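Local coordinates for trypsin-resistant surface T6 protein (Streptococcus pyogenes serotype M6, PDB 4P0D) that serves as the T6 antigen and backbone pilin of the surface pilus, probably polymerised and anchored to the cell wall by sortase, at residues Asn14-Gly27 with Val95-Tyr109. The protein carries 1 engineered substitution. Residues are numbered along the deposited sequence; the frame is centred on the assembly and turned at random.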
ATOM      1  N   ASN A  14     -17.984 -19.940 -16.057  1.00 14.26           N
ATOM      2  CA  ASN A  14     -17.482 -19.199 -14.898  1.00 14.91           C
ATOM      3  C   ASN A  14     -16.246 -18.371 -15.200  1.00 14.21           C
ATOM      4  O   ASN A  14     -15.332 -18.263 -14.371  1.00 14.37           O
ATOM      5  CB  ASN A  14     -17.212 -20.125 -13.689  1.00 16.34           C
ATOM      6  CG  ASN A  14     -17.177 -19.362 -12.372  1.00 18.07           C
ATOM      7  OD1 ASN A  14     -17.971 -18.437 -12.177  1.00 20.59           O
ATOM      8  ND2 ASN A  14     -16.254 -19.724 -11.474  1.00 17.88           N
ATOM      9  N   ILE A  15     -16.237 -17.733 -16.366  1.00 13.88           N
ATOM     10  CA  ILE A  15     -15.136 -16.884 -16.767  1.00 13.47           C
ATOM     11  C   ILE A  15     -15.420 -15.459 -16.297  1.00 13.83           C
ATOM     12  O   ILE A  15     -16.336 -14.794 -16.794  1.00 12.79           O
ATOM     13  CB  ILE A  15     -14.918 -16.910 -18.292  1.00 13.85           C
ATOM     14  CG1 ILE A  15     -14.694 -18.347 -18.763  1.00 14.00           C
ATOM     15  CG2 ILE A  15     -13.715 -16.049 -18.679  1.00 13.54           C
ATOM     16  CD1 ILE A  15     -14.338 -18.488 -20.229  1.00 14.05           C
ATOM     17  N   GLU A  16     -14.637 -15.006 -15.320  1.00 13.79           N
ATOM     18  CA  GLU A  16     -14.790 -13.685 -14.743  1.00 14.49           C
ATOM     19  C   GLU A  16     -13.574 -12.840 -15.065  1.00 13.61           C
ATOM     20  O   GLU A  16     -12.468 -13.350 -15.229  1.00 13.76           O
ATOM     21  CB  GLU A  16     -14.935 -13.807 -13.228  1.00 16.24           C
ATOM     22  CG  GLU A  16     -16.245 -14.406 -12.741  1.00 17.32           C
ATOM     23  CD  GLU A  16     -16.162 -14.829 -11.271  1.00 19.46           C
ATOM     24  OE1 GLU A  16     -15.441 -15.800 -10.926  1.00 20.43           O
ATOM     25  OE2 GLU A  16     -16.808 -14.180 -10.453  1.00 20.92           O
ATOM     26  N   GLY A  17     -13.773 -11.539 -15.176  1.00 12.82           N
ATOM     27  CA  GLY A  17     -12.659 -10.639 -15.310  1.00 12.93           C
ATOM     28  C   GLY A  17     -12.108 -10.497 -16.695  1.00 12.37           C
ATOM     29  O   GLY A  17     -11.124  -9.817 -16.870  1.00 12.81           O
ATOM     30  N   GLY A  18     -12.764 -11.103 -17.686  1.00 12.65           N
ATOM     31  CA  GLY A  18     -12.366 -10.958 -19.081  1.00 12.59           C
ATOM     32  C   GLY A  18     -10.942 -11.349 -19.449  1.00 12.89           C
ATOM     33  O   GLY A  18     -10.202 -10.545 -20.032  1.00 12.70           O
ATOM     34  N   PRO A  19     -10.551 -12.595 -19.151  1.00 12.70           N
ATOM     35  CA  PRO A  19      -9.204 -13.031 -19.504  1.00 12.81           C
ATOM     36  C   PRO A  19      -9.088 -13.413 -20.986  1.00 13.67           C
ATOM     37  O   PRO A  19     -10.079 -13.498 -21.689  1.00 13.78           O
ATOM     38  CB  PRO A  19      -9.014 -14.265 -18.637  1.00 12.73           C
ATOM     39  CG  PRO A  19     -10.390 -14.856 -18.584  1.00 12.57           C
ATOM     40  CD  PRO A  19     -11.321 -13.675 -18.508  1.00 12.78           C
ATOM     41  N   THR A  20      -7.862 -13.633 -21.431  1.00 14.75           N
ATOM     42  CA  THR A  20      -7.566 -14.269 -22.695  1.00 15.65           C
ATOM     43  C   THR A  20      -7.626 -15.761 -22.459  1.00 15.21           C
ATOM     44  O   THR A  20      -7.151 -16.262 -21.431  1.00 16.50           O
ATOM     45  CB  THR A  20      -6.140 -13.887 -23.134  1.00 16.32           C
ATOM     46  OG1 THR A  20      -6.099 -12.482 -23.362  1.00 16.93           O
ATOM     47  CG2 THR A  20      -5.727 -14.610 -24.367  1.00 16.43           C
ATOM     48  N   VAL A  21      -8.222 -16.480 -23.394  1.00 15.09           N
ATOM     49  CA  VAL A  21      -8.274 -17.926 -23.323  1.00 15.03           C
ATOM     50  C   VAL A  21      -7.483 -18.496 -24.514  1.00 15.36           C
ATOM     51  O   VAL A  21      -7.762 -18.168 -25.686  1.00 15.36           O
ATOM     52  CB  VAL A  21      -9.727 -18.444 -23.337  1.00 14.95           C
ATOM     53  CG1 VAL A  21      -9.746 -19.954 -23.224  1.00 14.74           C
ATOM     54  CG2 VAL A  21     -10.526 -17.808 -22.204  1.00 15.33           C
ATOM     55  N   THR A  22      -6.496 -19.320 -24.193  1.00 15.82           N
ATOM     56  CA  THR A  22      -5.690 -20.014 -25.173  1.00 15.90           C
ATOM     57  C   THR A  22      -5.794 -21.518 -24.941  1.00 16.36           C
ATOM     58  O   THR A  22      -5.614 -21.990 -23.818  1.00 16.02           O
ATOM     59  CB  THR A  22      -4.223 -19.598 -25.079  1.00 16.48           C
ATOM     60  OG1 THR A  22      -4.116 -18.168 -24.976  1.00 15.81           O
ATOM     61  CG2 THR A  22      -3.461 -20.089 -26.312  1.00 16.30           C
ATOM     62  N   LEU A  23      -6.075 -22.267 -26.003  1.00 15.83           N
ATOM     63  CA  LEU A  23      -6.137 -23.716 -25.939  1.00 17.42           C
ATOM     64  C   LEU A  23      -4.886 -24.281 -26.630  1.00 18.44           C
ATOM     65  O   LEU A  23      -4.549 -23.875 -27.747  1.00 18.40           O
ATOM     66  CB  LEU A  23      -7.412 -24.242 -26.597  1.00 17.88           C
ATOM     67  CG  LEU A  23      -8.548 -24.612 -25.644  1.00 19.41           C
ATOM     68  CD1 LEU A  23      -9.017 -23.413 -24.821  1.00 20.19           C
ATOM     69  CD2 LEU A  23      -9.711 -25.210 -26.434  1.00 19.95           C
ATOM     70  N   TYR A  24      -4.192 -25.185 -25.945  1.00 18.52           N
ATOM     71  CA  TYR A  24      -2.987 -25.802 -26.497  1.00 18.68           C
ATOM     72  C   TYR A  24      -3.252 -27.259 -26.721  1.00 18.75           C
ATOM     73  O   TYR A  24      -3.525 -27.991 -25.773  1.00 19.63           O
ATOM     74  CB  TYR A  24      -1.827 -25.650 -25.522  1.00 18.66           C
ATOM     75  CG  TYR A  24      -1.517 -24.218 -25.167  1.00 18.48           C
ATOM     76  CD1 TYR A  24      -0.679 -23.460 -25.960  1.00 18.36           C
ATOM     77  CD2 TYR A  24      -2.049 -23.625 -24.016  1.00 19.05           C
ATOM     78  CE1 TYR A  24      -0.375 -22.148 -25.642  1.00 18.87           C
ATOM     79  CE2 TYR A  24      -1.760 -22.313 -23.694  1.00 19.38           C
ATOM     80  CZ  TYR A  24      -0.912 -21.571 -24.511  1.00 19.83           C
ATOM     81  OH  TYR A  24      -0.592 -20.240 -24.210  1.00 20.22           O
ATOM     82  N   LYS A  25      -3.191 -27.700 -27.971  1.00 18.80           N
ATOM     83  CA  LYS A  25      -3.464 -29.099 -28.250  1.00 19.49           C
ATOM     84  C   LYS A  25      -2.267 -29.965 -27.852  1.00 19.40           C
ATOM     85  O   LYS A  25      -1.185 -29.837 -28.430  1.00 20.89           O
ATOM     86  CB  LYS A  25      -3.805 -29.294 -29.719  1.00 19.75           C
ATOM     87  CG  LYS A  25      -4.313 -30.676 -30.071  1.00 20.90           C
ATOM     88  CD  LYS A  25      -4.482 -30.690 -31.584  1.00 22.28           C
ATOM     89  CE  LYS A  25      -5.379 -31.776 -32.088  1.00 23.26           C
ATOM     90  NZ  LYS A  25      -5.645 -31.484 -33.529  1.00 23.96           N
ATOM     91  N   ILE A  26      -2.499 -30.849 -26.889  1.00 18.50           N
ATOM     92  CA  ILE A  26      -1.480 -31.760 -26.361  1.00 19.90           C
ATOM     93  C   ILE A  26      -1.720 -33.220 -26.734  1.00 20.82           C
ATOM     94  O   ILE A  26      -0.865 -34.065 -26.471  1.00 21.23           O
ATOM     95  CB  ILE A  26      -1.398 -31.677 -24.817  1.00 19.33           C
ATOM     96  CG1 ILE A  26      -2.766 -31.924 -24.181  1.00 19.74           C
ATOM     97  CG2 ILE A  26      -0.860 -30.313 -24.414  1.00 19.28           C
ATOM     98  CD1 ILE A  26      -2.704 -32.436 -22.752  1.00 20.43           C
ATOM     99  N   GLY A  27      -2.883 -33.518 -27.323  1.00 22.56           N
ATOM    100  CA  GLY A  27      -3.250 -34.891 -27.712  1.00 22.39           C
ATOM    101  C   GLY A  27      -3.959 -34.883 -29.059  1.00 24.53           C
ATOM    102  O   GLY A  27      -5.030 -34.270 -29.193  1.00 22.36           O
ATOM    103  N   VAL A  95      -7.177 -33.527 -27.318  1.00 19.04           N
ATOM    104  CA  VAL A  95      -6.986 -33.210 -25.900  1.00 19.04           C
ATOM    105  C   VAL A  95      -6.257 -31.882 -25.822  1.00 17.92           C
ATOM    106  O   VAL A  95      -5.269 -31.683 -26.523  1.00 17.82           O
ATOM    107  CB  VAL A  95      -6.145 -34.303 -25.213  1.00 19.22           C
ATOM    108  CG1 VAL A  95      -6.174 -34.143 -23.698  1.00 19.38           C
ATOM    109  CG2 VAL A  95      -6.647 -35.683 -25.616  1.00 20.65           C
ATOM    110  N   TYR A  96      -6.753 -30.982 -24.979  1.00 18.43           N
ATOM    111  CA  TYR A  96      -6.219 -29.625 -24.843  1.00 17.82           C
ATOM    112  C   TYR A  96      -5.967 -29.224 -23.387  1.00 16.78           C
ATOM    113  O   TYR A  96      -6.636 -29.669 -22.476  1.00 17.47           O
ATOM    114  CB  TYR A  96      -7.203 -28.590 -25.430  1.00 18.51           C
ATOM    115  CG  TYR A  96      -7.473 -28.709 -26.910  1.00 19.57           C
ATOM    116  CD1 TYR A  96      -8.413 -29.610 -27.394  1.00 20.15           C
ATOM    117  CD2 TYR A  96      -6.788 -27.910 -27.829  1.00 20.11           C
ATOM    118  CE1 TYR A  96      -8.658 -29.721 -28.745  1.00 20.80           C
ATOM    119  CE2 TYR A  96      -7.034 -28.013 -29.186  1.00 20.99           C
ATOM    120  CZ  TYR A  96      -7.971 -28.920 -29.630  1.00 21.13           C
ATOM    121  OH  TYR A  96      -8.215 -29.029 -30.969  1.00 23.85           O
ATOM    122  N   ILE A  97      -5.005 -28.337 -23.196  1.00 17.25           N
ATOM    123  CA  ILE A  97      -4.887 -27.578 -21.955  1.00 17.49           C
ATOM    124  C   ILE A  97      -5.354 -26.173 -22.274  1.00 17.41           C
ATOM    125  O   ILE A  97      -4.868 -25.572 -23.223  1.00 17.52           O
ATOM    126  CB  ILE A  97      -3.425 -27.513 -21.480  1.00 17.82           C
ATOM    127  CG1 ILE A  97      -2.930 -28.913 -21.097  1.00 18.52           C
ATOM    128  CG2 ILE A  97      -3.272 -26.550 -20.301  1.00 18.84           C
ATOM    129  CD1 ILE A  97      -3.730 -29.595 -20.008  1.00 19.04           C
ATOM    130  N   ALA A  98      -6.290 -25.651 -21.481  1.00 16.74           N
ATOM    131  CA  ALA A  98      -6.696 -24.262 -21.614  1.00 15.98           C
ATOM    132  C   ALA A  98      -6.056 -23.443 -20.502  1.00 15.56           C
ATOM    133  O   ALA A  98      -6.088 -23.849 -19.339  1.00 16.32           O
ATOM    134  CB  ALA A  98      -8.212 -24.159 -21.573  1.00 15.87           C
ATOM    135  N   LEU A  99      -5.442 -22.323 -20.874  1.00 14.90           N
ATOM    136  CA  LEU A  99      -4.970 -21.322 -19.923  1.00 15.30           C
ATOM    137  C   LEU A  99      -5.754 -20.006 -20.080  1.00 15.39           C
ATOM    138  O   LEU A  99      -5.912 -19.471 -21.205  1.00 14.47           O
ATOM    139  CB  LEU A  99      -3.470 -21.048 -20.077  1.00 14.96           C
ATOM    140  CG  LEU A  99      -2.542 -22.260 -19.869  1.00 15.58           C
ATOM    141  CD1 LEU A  99      -1.090 -21.856 -20.121  1.00 15.99           C
ATOM    142  CD2 LEU A  99      -2.692 -22.876 -18.480  1.00 15.68           C
ATOM    143  N   LEU A 100      -6.218 -19.495 -18.942  1.00 15.25           N
ATOM    144  CA  LEU A 100      -6.912 -18.210 -18.873  1.00 16.00           C
ATOM    145  C   LEU A 100      -5.976 -17.202 -18.194  1.00 16.61           C
ATOM    146  O   LEU A 100      -5.592 -17.394 -17.021  1.00 18.03           O
ATOM    147  CB  LEU A 100      -8.227 -18.348 -18.097  1.00 16.86           C
ATOM    148  CG  LEU A 100      -9.288 -19.292 -18.698  1.00 17.28           C
ATOM    149  CD1 LEU A 100      -9.147 -20.717 -18.168  1.00 17.93           C
ATOM    150  CD2 LEU A 100     -10.692 -18.795 -18.383  1.00 17.68           C
ATOM    151  N   THR A 101      -5.590 -16.163 -18.934  1.00 15.92           N
ATOM    152  CA  THR A 101      -4.549 -15.217 -18.501  1.00 16.27           C
ATOM    153  C   THR A 101      -5.038 -13.794 -18.667  1.00 15.88           C
ATOM    154  O   THR A 101      -6.034 -13.551 -19.340  1.00 14.59           O
ATOM    155  CB  THR A 101      -3.266 -15.332 -19.354  1.00 16.66           C
ATOM    156  OG1 THR A 101      -3.605 -15.209 -20.737  1.00 16.56           O
ATOM    157  CG2 THR A 101      -2.586 -16.640 -19.135  1.00 17.13           C
ATOM    158  N   GLY A 102      -4.347 -12.863 -18.009  1.00 16.30           N
ATOM    159  CA  GLY A 102      -4.587 -11.438 -18.170  1.00 15.76           C
ATOM    160  C   GLY A 102      -5.955 -10.878 -17.797  1.00 15.78           C
ATOM    161  O   GLY A 102      -6.341  -9.848 -18.325  1.00 14.85           O
ATOM    162  N   ALA A 103      -6.694 -11.539 -16.912  1.00 15.92           N
ATOM    163  CA  ALA A 103      -7.989 -11.008 -16.450  1.00 16.36           C
ATOM    164  C   ALA A 103      -7.777  -9.593 -15.939  1.00 17.04           C
ATOM    165  O   ALA A 103      -6.828  -9.329 -15.182  1.00 16.43           O
ATOM    166  CB  ALA A 103      -8.589 -11.885 -15.356  1.00 16.19           C
ATOM    167  N   THR A 104      -8.641  -8.675 -16.351  1.00 17.54           N
ATOM    168  CA  THR A 104      -8.430  -7.263 -16.012  1.00 18.17           C
ATOM    169  C   THR A 104      -8.794  -6.905 -14.574  1.00 17.45           C
ATOM    170  O   THR A 104      -8.431  -5.832 -14.094  1.00 17.40           O
ATOM    171  CB  THR A 104      -9.171  -6.320 -16.989  1.00 19.17           C
ATOM    172  OG1 THR A 104     -10.510  -6.777 -17.200  1.00 21.64           O
ATOM    173  CG2 THR A 104      -8.444  -6.276 -18.320  1.00 20.08           C
ATOM    174  N   ASP A 105      -9.511  -7.787 -13.889  1.00 16.51           N
ATOM    175  CA  ASP A 105      -9.778  -7.614 -12.470  1.00 16.81           C
ATOM    176  C   ASP A 105      -8.685  -8.179 -11.539  1.00 17.38           C
ATOM    177  O   ASP A 105      -8.847  -8.167 -10.319  1.00 18.76           O
ATOM    178  CB  ASP A 105     -11.129  -8.225 -12.121  1.00 16.40           C
ATOM    179  CG  ASP A 105     -11.144  -9.735 -12.228  1.00 16.07           C
ATOM    180  OD1 ASP A 105     -10.120 -10.349 -12.580  1.00 14.75           O
ATOM    181  OD2 ASP A 105     -12.194 -10.309 -11.938  1.00 16.70           O
ATOM    182  N   GLY A 106      -7.596  -8.697 -12.099  1.00 17.16           N
ATOM    183  CA  GLY A 106      -6.492  -9.204 -11.287  1.00 17.47           C
ATOM    184  C   GLY A 106      -6.613 -10.652 -10.841  1.00 17.70           C
ATOM    185  O   GLY A 106      -5.762 -11.146 -10.104  1.00 18.23           O
ATOM    186  N   ARG A 107      -7.647 -11.362 -11.277  1.00 16.57           N
ATOM    187  CA  ARG A 107      -7.784 -12.729 -10.831  1.00 16.37           C
ATOM    188  C   ARG A 107      -6.803 -13.660 -11.519  1.00 15.14           C
ATOM    189  O   ARG A 107      -6.265 -13.368 -12.592  1.00 13.45           O
ATOM    190  CB  ARG A 107      -9.227 -13.239 -10.934  1.00 17.29           C
ATOM    191  CG  ARG A 107      -9.747 -13.573 -12.312  1.00 17.35           C
ATOM    192  CD  ARG A 107     -11.218 -14.001 -12.208  1.00 18.20           C
ATOM    193  NE  ARG A 107     -11.979 -13.068 -11.400  1.00 18.42           N
ATOM    194  CZ  ARG A 107     -12.550 -13.304 -10.215  1.00 18.58           C
ATOM    195  NH1 ARG A 107     -12.526 -14.495  -9.599  1.00 18.30           N
ATOM    196  NH2 ARG A 107     -13.159 -12.292  -9.631  1.00 19.60           N
ATOM    197  N   THR A 108      -6.577 -14.785 -10.862  1.00 15.43           N
ATOM    198  CA  THR A 108      -5.659 -15.806 -11.353  1.00 15.68           C
ATOM    199  C   THR A 108      -6.394 -17.135 -11.386  1.00 15.95           C
ATOM    200  O   THR A 108      -7.158 -17.452 -10.468  1.00 16.86           O
ATOM    201  CB  THR A 108      -4.364 -15.893 -10.499  1.00 15.58           C
ATOM    202  OG1 THR A 108      -3.510 -16.910 -11.030  1.00 15.96           O
ATOM    203  CG2 THR A 108      -4.649 -16.213  -9.054  1.00 15.72           C
ATOM    204  N   TYR A 109      -6.162 -17.892 -12.460  1.00 15.87           N
ATOM    205  CA  TYR A 109      -6.938 -19.084 -12.802  1.00 16.15           C
ATOM    206  C   TYR A 109      -6.080 -20.338 -12.730  1.00 16.48           C
ATOM    207  O   TYR A 109      -4.887 -20.282 -13.010  1.00 16.40           O
ATOM    208  CB  TYR A 109      -7.434 -18.974 -14.258  1.00 15.67           C
ATOM    209  CG  TYR A 109      -8.677 -18.148 -14.464  1.00 15.15           C
ATOM    210  CD1 TYR A 109      -9.932 -18.741 -14.435  1.00 15.63           C
ATOM    211  CD2 TYR A 109      -8.607 -16.780 -14.732  1.00 15.30           C
ATOM    212  CE1 TYR A 109     -11.089 -17.992 -14.649  1.00 15.46           C
ATOM    213  CE2 TYR A 109      -9.764 -16.028 -14.939  1.00 15.06           C
ATOM    214  CZ  TYR A 109     -10.991 -16.642 -14.905  1.00 15.29           C
ATOM    215  OH  TYR A 109     -12.155 -15.903 -15.133  1.00 16.43           O
TER
HETATM  216  O   HOH W   1     -10.625  -8.065 -19.882  1.00 22.24           O
HETATM  217  O   HOH W   2      -3.968 -17.609 -22.100  1.00 21.86           O
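The Tyr96 ring lies between Lys25 and Leu23: the extended lysine lays its methylenes along one face, CG making a CH-pi contact 4.3 Å from the centroid, and leucine's CD2 methyl covers the opposite face. O of Ile97 lies at the Tyr24 ring edge, near its plane, and CD1 of Leu99 meets CE2 of Tyr24 at 3.7 Å. Tyr109 carries CB of Leu100 on one face; at its edge OH donates to a lone pair of Glu16 O (2.6 Å), tying the loop leading into strand 20-31 to strand 108-116. Glu16 stacks its carboxylate 29° from the Arg107 guanidinium plane, so OE1 and NH1 attract by charge alone. OD2 of Asp105 lies in that plane and accepts the N-H of Arg107 NE at 2.8 Å, a salt bridge; OD1 accepts from Arg107 N, an Asx turn. Gly17, at a positive phi (82°) glycine adopts readily, brings CA to 3.4 Å from OD2 of Asp105. Antiparallel backbone bonds join Thr20-Thr101, Thr22-Leu99 and Tyr24-Ile97, then the register shifts at a classic beta bulge: Ile26 N and Gly27 N both donate to Val95 O, and Val95 N to Gly27 O. Strands 75-79 and 108-116 flank the pair within the Ig-like domain.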